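Local coordinates for protein CdnC (Chryseobacterium gregarium DSM 19109, PDB 7MGV) that probably uses ATP to install single and bicyclic omega-ester macrocycles in a multicore RiPP precursor peptide, acting as an ATP-grasp ligase, at residues Leu152-Ala155 and Asp156-Phe160; Gln280-Glu283 and Phe284-Glu288; Lys335-Ala338 and Asp339-Asp343. One frame throughout, in Å; residues are numbered along the deposited sequence.

Overall arrangement
All three are local contacts along a helix; interactions 1 and 3 run out past its last turn, whereas interaction 2 begins one. Interactions 1 and 2, with centres 12 Å apart, touch one another: the loop end of 152-160 lies against helix 280-293, mainly through Phe160. Interaction 3 sits apart, its nearest atoms about 18 Å from interaction 1 and about 10 Å from interaction 2. It is the most buried of the three and the one with a salt bridge between its own side chains. Interaction 1 is partly buried and sends its charged ends to the second subunit, whereas interaction 2 lies on an amphipathic helix, with its apolar side on a sheet and several exposed residues.

Interaction 1 (Leu152-Ala155 and Asp156-Phe160)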
loop_
_atom_site.group_PDB
_atom_site.type_symbol
_atom_site.label_atom_id
_atom_site.label_comp_id
_atom_site.label_asym_id
_atom_site.label_seq_id
_atom_site.Cartn_x
_atom_site.Cartn_y
_atom_site.Cartn_z
ATOM N N LEU A 152 3.467 -16.819 0.395
ATOM C CA LEU A 152 3.415 -18.276 0.332
ATOM C C LEU A 152 3.414 -18.771 -1.110
ATOM O O LEU A 152 4.119 -19.732 -1.442
ATOM C CB LEU A 152 2.191 -18.789 1.087
ATOM C CG LEU A 152 2.249 -18.585 2.604
ATOM C CD1 LEU A 152 0.963 -19.041 3.278
ATOM C CD2 LEU A 152 3.453 -19.309 3.192
ATOM N N LYS A 153 2.646 -18.119 -1.987
ATOM C CA LYS A 153 2.592 -18.546 -3.384
ATOM C C LYS A 153 3.952 -18.402 -4.062
ATOM O O LYS A 153 4.409 -19.312 -4.768
ATOM C CB LYS A 153 1.522 -17.750 -4.134
ATOM C CG LYS A 153 0.101 -18.166 -3.788
ATOM C CD LYS A 153 -0.933 -17.283 -4.465
ATOM C CE LYS A 153 -2.343 -17.797 -4.207
ATOM N NZ LYS A 153 -3.385 -16.893 -4.768
ATOM N N ILE A 154 4.622 -17.268 -3.849
ATOM C CA ILE A 154 5.928 -17.044 -4.459
ATOM C C ILE A 154 6.952 -18.029 -3.911
ATOM O O ILE A 154 7.751 -18.595 -4.668
ATOM C CB ILE A 154 6.369 -15.584 -4.245
ATOM C CG1 ILE A 154 5.564 -14.647 -5.150
ATOM C CG2 ILE A 154 7.858 -15.423 -4.510
ATOM C CD1 ILE A 154 6.029 -13.207 -5.106
ATOM N N ALA A 155 6.942 -18.262 -2.595
ATOM C CA ALA A 155 7.883 -19.211 -2.012
ATOM C C ALA A 155 7.657 -20.615 -2.558
ATOM O O ALA A 155 8.615 -21.350 -2.819
ATOM C CB ALA A 155 7.768 -19.198 -0.488
ATOM N N ASP A 156 6.394 -21.003 -2.747
ATOM C CA ASP A 156 6.111 -22.299 -3.353
ATOM C C ASP A 156 6.619 -22.355 -4.790
ATOM O O ASP A 156 7.159 -23.377 -5.226
ATOM C CB ASP A 156 4.612 -22.590 -3.301
ATOM C CG ASP A 156 4.239 -23.855 -4.048
ATOM O OD1 ASP A 156 4.779 -24.928 -3.708
ATOM O OD2 ASP A 156 3.409 -23.775 -4.978
ATOM N N LYS A 157 6.462 -21.259 -5.540
ATOM C CA LYS A 157 6.932 -21.239 -6.923
ATOM C C LYS A 157 8.450 -21.352 -7.000
ATOM O O LYS A 157 8.984 -22.005 -7.904
ATOM C CB LYS A 157 6.460 -19.966 -7.621
ATOM C CG LYS A 157 5.088 -20.076 -8.255
ATOM C CD LYS A 157 4.738 -18.804 -9.003
ATOM C CE LYS A 157 3.334 -18.865 -9.572
ATOM N NZ LYS A 157 2.912 -17.548 -10.120
ATOM N N ILE A 158 9.161 -20.718 -6.065
ATOM C CA ILE A 158 10.622 -20.753 -6.081
ATOM C C ILE A 158 11.139 -22.159 -5.802
ATOM O O ILE A 158 12.220 -22.537 -6.269
ATOM C CB ILE A 158 11.176 -19.733 -5.069
ATOM C CG1 ILE A 158 10.763 -18.319 -5.464
ATOM C CG2 ILE A 158 12.692 -19.817 -4.966
ATOM C CD1 ILE A 158 10.969 -17.317 -4.371
ATOM N N GLY A 159 10.378 -22.960 -5.063
ATOM C CA GLY A 159 10.814 -24.282 -4.651
ATOM C C GLY A 159 10.821 -24.489 -3.154
ATOM O O GLY A 159 11.114 -25.605 -2.702
ATOM N N PHE A 160 10.516 -23.463 -2.363
ATOM C CA PHE A 160 10.387 -23.640 -0.926
ATOM C C PHE A 160 9.265 -24.622 -0.621
ATOM O O PHE A 160 8.233 -24.642 -1.300
ATOM C CB PHE A 160 10.080 -22.307 -0.240
ATOM C CG PHE A 160 11.263 -21.389 -0.112
ATOM C CD1 PHE A 160 12.239 -21.616 0.846
ATOM C CD2 PHE A 160 11.380 -20.277 -0.931
ATOM C CE1 PHE A 160 13.320 -20.760 0.971
ATOM C CE2 PHE A 160 12.458 -19.419 -0.811
ATOM C CZ PHE A 160 13.428 -19.660 0.142
#
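With chi1 at -74°, Ile154 sets its CG2 methyl anti to the backbone N, while Ile158, with chi1 at -63°, holds CG1 anti to its carbonyl carbon and sends CD1 back toward the preceding turn. The two branches meet obliquely, CG2 of Ile154 lying 3.6 Å from CD1 of Ile158. This pair sits in the last turns of helix 148-158, which closes with the bond pattern of a Schellman motif, although both of its bonds are weak: Phe160 N reaches back to Ala155 O over 2.9 Å, and Gly159 N to Asp156 O over 3.2 Å. Gly159 is the residue of positive phi (122°); at these backbone angles a CB would collide with the carbonyl oxygen of Ile158, so glycine is called for. Ala155 O also takes a weak bond from Gly159 N, and so serves two amide groups as the chain leaves the helix.

Beyond the helix, Ile154 and Ile158 both rest on Leu289 of helix 280-293, and Leu152 packs against Gln225 and Gln227 of strand 224-228. The polar side belongs to the dimer interface: Lys157 NZ forms a salt bridge with Asp132 of the second subunit, Asp156 OD2 accepts a hydrogen bond from Trp73 of that subunit, and Lys153 NZ bonds to its Ser130.

The turn brings the Phe160 ring back beside Ala155, whose CB lies 3.8 Å from Phe160 CD2. Ala155 O lies at the edge of this ring, in its plane, 3.5 Å from Phe160 CD2.

Interaction 2 (Gln280-Glu283 and Phe284-Glu288); sequences QDIE and FMILE
Ile282 and Met285 meet through their terminal methyls, CD1 of Ile282 lying 3.9 Å from CE of Met285. The thioether gets there by folding: its chain runs out extended through CG and then bends at chi3 (-68°), which turns CE back toward the first turn of the helix. The same methyl lies 3.8 Å from Asp281 O, so it rests on both the backbone and the isoleucine branch.

One turn along from Ile282, Ile286 presses its CG1 to 3.1 Å from Ile282 O, a tight approach to the carbonyl. The isoleucine branches themselves touch only loosely, with CG2 of Ile282 at 4.4 Å from CG1 of Ile286. On another side of the helix, Leu287 lies over the carbonyl of Glu283, its CG 3.5 Å from Glu283 O. The phenylalanine is directed differently: CG of Phe284 stands anti to the backbone N (chi1 180°), carrying the exposed ring away from the preceding turn, and CB is the part that approaches Gln280 O, at 3.3 Å. Four successive i to i+4 backbone bonds fix these positions, among them Leu287 N to Glu283 O at 2.9 Å with a nearly straight N-H angle of 173°.

Further out, Ile282 packs on Met302 and Ile286 on Ile300, both in strand 297-304, and Ile286 also reaches Ile238 and Val240 of strand 234-241. Met285 and Ile286 border Phe160. Strands 297-304 and 234-241 also contribute Ile303 and Glu235 to the ADP pocket. A helix laid by its apolar side on an antiparallel sheet is consistent with the alpha+beta architecture of an ATP-grasp domain.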
loop_
_atom_site.group_PDB
_atom_site.type_symbol
_atom_site.label_atom_id
_atom_site.label_comp_id
_atom_site.label_asym_id
_atom_site.label_seq_id
_atom_site.Cartn_x
_atom_site.Cartn_y
_atom_site.Cartn_z
ATOM N N GLN A 280 23.216 -24.821 1.053
ATOM C CA GLN A 280 23.404 -23.868 -0.037
ATOM C C GLN A 280 22.158 -23.733 -0.904
ATOM O O GLN A 280 21.918 -22.664 -1.477
ATOM C CB GLN A 280 24.612 -24.269 -0.883
ATOM C CG GLN A 280 25.886 -23.530 -0.499
ATOM C CD GLN A 280 27.138 -24.351 -0.735
ATOM O OE1 GLN A 280 27.088 -25.425 -1.332
ATOM N NE2 GLN A 280 28.272 -23.848 -0.258
ATOM N N ASP A 281 21.349 -24.790 -1.008
ATOM C CA ASP A 281 20.104 -24.684 -1.764
ATOM C C ASP A 281 19.117 -23.750 -1.071
ATOM O O ASP A 281 18.456 -22.933 -1.729
ATOM C CB ASP A 281 19.489 -26.070 -1.965
ATOM C CG ASP A 281 19.474 -26.895 -0.692
ATOM O OD1 ASP A 281 20.489 -26.889 0.035
ATOM O OD2 ASP A 281 18.448 -27.553 -0.418
ATOM N N ILE A 282 19.009 -23.853 0.256
ATOM C CA ILE A 282 18.111 -22.976 1.005
ATOM C C ILE A 282 18.532 -21.521 0.847
ATOM O O ILE A 282 17.697 -20.636 0.628
ATOM C CB ILE A 282 18.072 -23.395 2.486
ATOM C CG1 ILE A 282 17.642 -24.860 2.617
ATOM C CG2 ILE A 282 17.141 -22.489 3.272
ATOM C CD1 ILE A 282 16.280 -25.159 2.023
ATOM N N GLU A 283 19.836 -21.250 0.950
ATOM C CA GLU A 283 20.326 -19.883 0.803
ATOM C C GLU A 283 20.118 -19.375 -0.620
ATOM O O GLU A 283 19.771 -18.202 -0.826
ATOM C CB GLU A 283 21.803 -19.825 1.194
ATOM C CG GLU A 283 22.486 -18.500 0.918
ATOM C CD GLU A 283 23.797 -18.366 1.666
ATOM O OE1 GLU A 283 24.393 -17.269 1.636
ATOM O OE2 GLU A 283 24.231 -19.360 2.286
ATOM N N PHE A 284 20.328 -20.245 -1.611
ATOM C CA PHE A 284 20.042 -19.893 -2.998
ATOM C C PHE A 284 18.588 -19.470 -3.161
ATOM O O PHE A 284 18.288 -18.451 -3.796
ATOM C CB PHE A 284 20.369 -21.082 -3.906
ATOM C CG PHE A 284 20.107 -20.831 -5.365
ATOM C CD1 PHE A 284 21.087 -20.278 -6.172
ATOM C CD2 PHE A 284 18.887 -21.163 -5.933
ATOM C CE1 PHE A 284 20.853 -20.051 -7.516
ATOM C CE2 PHE A 284 18.646 -20.937 -7.276
ATOM C CZ PHE A 284 19.631 -20.380 -8.068
ATOM N N MET A 285 17.666 -20.237 -2.575
ATOM C CA MET A 285 16.250 -19.917 -2.714
ATOM C C MET A 285 15.868 -18.665 -1.928
ATOM O O MET A 285 14.970 -17.927 -2.343
ATOM C CB MET A 285 15.401 -21.114 -2.291
ATOM C CG MET A 285 15.396 -22.236 -3.321
ATOM S SD MET A 285 14.190 -23.528 -2.978
ATOM C CE MET A 285 14.895 -24.263 -1.504
ATOM N N ILE A 286 16.545 -18.398 -0.809
ATOM C CA ILE A 286 16.309 -17.156 -0.072
ATOM C C ILE A 286 16.712 -15.951 -0.920
ATOM O O ILE A 286 15.964 -14.965 -1.049
ATOM C CB ILE A 286 17.071 -17.180 1.265
ATOM C CG1 ILE A 286 16.476 -18.224 2.213
ATOM C CG2 ILE A 286 17.066 -15.809 1.899
ATOM C CD1 ILE A 286 15.251 -17.752 2.962
ATOM N N LEU A 287 17.916 -16.009 -1.496
ATOM C CA LEU A 287 18.364 -14.935 -2.375
ATOM C C LEU A 287 17.435 -14.790 -3.574
ATOM O O LEU A 287 17.159 -13.672 -4.024
ATOM C CB LEU A 287 19.801 -15.190 -2.827
ATOM C CG LEU A 287 20.869 -15.034 -1.741
ATOM C CD1 LEU A 287 22.202 -15.591 -2.211
ATOM C CD2 LEU A 287 21.010 -13.577 -1.331
ATOM N N GLU A 288 16.921 -15.909 -4.090
ATOM C CA GLU A 288 15.977 -15.840 -5.201
ATOM C C GLU A 288 14.655 -15.208 -4.783
ATOM O O GLU A 288 14.023 -14.516 -5.586
ATOM C CB GLU A 288 15.737 -17.234 -5.775
ATOM C CG GLU A 288 14.895 -17.241 -7.035
ATOM C CD GLU A 288 14.918 -18.580 -7.741
ATOM O OE1 GLU A 288 14.096 -18.785 -8.658
ATOM O OE2 GLU A 288 15.760 -19.428 -7.376
#

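Interaction 3 (Lys335-Ala338 and Asp339-Asp343)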
loop_
_atom_site.group_PDB
_atom_site.type_symbol
_atom_site.label_atom_id
_atom_site.label_comp_id
_atom_site.label_asym_id
_atom_site.label_seq_id
_atom_site.Cartn_x
_atom_site.Cartn_y
_atom_site.Cartn_z
ATOM N N LYS A 335 26.854 -3.413 9.809
ATOM C CA LYS A 335 27.869 -3.117 8.806
ATOM C C LYS A 335 27.366 -3.447 7.407
ATOM O O LYS A 335 27.636 -2.716 6.449
ATOM C CB LYS A 335 29.148 -3.895 9.110
ATOM C CG LYS A 335 30.251 -3.717 8.080
ATOM C CD LYS A 335 31.361 -2.826 8.610
ATOM C CE LYS A 335 32.336 -2.443 7.510
ATOM N NZ LYS A 335 31.684 -1.608 6.466
ATOM N N SER A 336 26.632 -4.551 7.264
ATOM C CA SER A 336 26.054 -4.890 5.969
ATOM C C SER A 336 25.108 -3.796 5.495
ATOM O O SER A 336 25.192 -3.342 4.345
ATOM C CB SER A 336 25.335 -6.240 6.056
ATOM O OG SER A 336 26.256 -7.306 5.948
ATOM N N ILE A 337 24.212 -3.353 6.382
ATOM C CA ILE A 337 23.252 -2.315 6.015
ATOM C C ILE A 337 23.966 -1.016 5.662
ATOM O O ILE A 337 23.593 -0.327 4.703
ATOM C CB ILE A 337 22.230 -2.112 7.146
ATOM C CG1 ILE A 337 21.400 -3.383 7.331
ATOM C CG2 ILE A 337 21.316 -0.927 6.852
ATOM C CD1 ILE A 337 20.536 -3.388 8.558
ATOM N N ALA A 338 25.008 -0.665 6.416
ATOM C CA ALA A 338 25.748 0.561 6.134
ATOM C C ALA A 338 26.444 0.488 4.779
ATOM O O ALA A 338 26.379 1.432 3.983
ATOM C CB ALA A 338 26.761 0.827 7.246
ATOM N N ASP A 339 27.120 -0.630 4.502
ATOM C CA ASP A 339 27.774 -0.797 3.208
ATOM C C ASP A 339 26.763 -0.753 2.071
ATOM O O ASP A 339 27.049 -0.220 0.993
ATOM C CB ASP A 339 28.554 -2.111 3.179
ATOM C CG ASP A 339 29.775 -2.086 4.077
ATOM O OD1 ASP A 339 30.093 -1.009 4.624
ATOM O OD2 ASP A 339 30.416 -3.145 4.235
ATOM N N LEU A 340 25.570 -1.309 2.293
ATOM C CA LEU A 340 24.542 -1.283 1.260
ATOM C C LEU A 340 24.034 0.132 1.020
ATOM O O LEU A 340 23.808 0.530 -0.128
ATOM C CB LEU A 340 23.389 -2.209 1.646
ATOM C CG LEU A 340 22.290 -2.412 0.601
ATOM C CD1 LEU A 340 22.720 -3.418 -0.457
ATOM C CD2 LEU A 340 20.995 -2.850 1.266
ATOM N N LEU A 341 23.850 0.909 2.091
ATOM C CA LEU A 341 23.292 2.250 1.940
ATOM C C LEU A 341 24.297 3.220 1.329
ATOM O O LEU A 341 23.897 4.210 0.707
ATOM C CB LEU A 341 22.802 2.768 3.292
ATOM C CG LEU A 341 21.638 2.012 3.936
ATOM C CD1 LEU A 341 21.172 2.715 5.203
ATOM C CD2 LEU A 341 20.489 1.839 2.954
ATOM N N CYS A 342 25.594 2.956 1.488
ATOM C CA CYS A 342 26.648 3.783 0.917
ATOM C C CYS A 342 27.120 3.283 -0.442
ATOM O O CYS A 342 28.158 3.742 -0.930
ATOM C CB CYS A 342 27.842 3.852 1.871
ATOM S SG CYS A 342 27.448 4.358 3.562
ATOM N N ASP A 343 26.396 2.336 -1.047
ATOM C CA ASP A 343 26.730 1.788 -2.364
ATOM C C ASP A 343 28.099 1.109 -2.359
ATOM O O ASP A 343 28.858 1.189 -3.327
ATOM C CB ASP A 343 26.658 2.866 -3.449
ATOM C CG ASP A 343 26.410 2.286 -4.832
ATOM O OD1 ASP A 343 26.046 1.094 -4.920
ATOM O OD2 ASP A 343 26.576 3.022 -5.830
#
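Above the plane of the Asp339 carboxylate lies the backbone carbonyl of Lys335, with O 3.3 Å from Asp339 CG, while the ammonium of Lys335 approaches both carboxylate oxygens. This is an i to i+4 salt bridge on helix 332-341, which ends in a Schellman motif with Asp343 as its residue of positive phi. Lys335 NZ is modelled at 2.5 Å from Asp339 OD1, shorter than usual, so the exact length is doubtful, and 3.0 Å from Asp339 OD2. Bends at chi2 (106°) and chi4 (65°) curl the lysine chain round and bring NZ to the carboxylate; the two side chains meet at a slant. Asp339 OD1 has a second partner in Asn46 ND2 of helix 35-46. With alanine at Asp339 the carboxylate would be gone, which is likely to leave the Lys335 ammonium without its counter-charge and Asn46 ND2 without this acceptor.

On the apolar side, Ile337 and Leu341 run alongside each other, pointing the same way, and CG2 of Ile337 is 4.0 Å from CD1 of Leu341. The helix touches helix 35-46 through Ala338, strand 134-136 through Leu340 and Leu341, and strand 234-241 through Ile337. Ser336 OG is bonded to Tyr246 and Asp244. In the last turn, Leu341 CG comes within 3.1 Å of Ile337 O, and Cys342 N donates to Ala338 O at 3.0 Å.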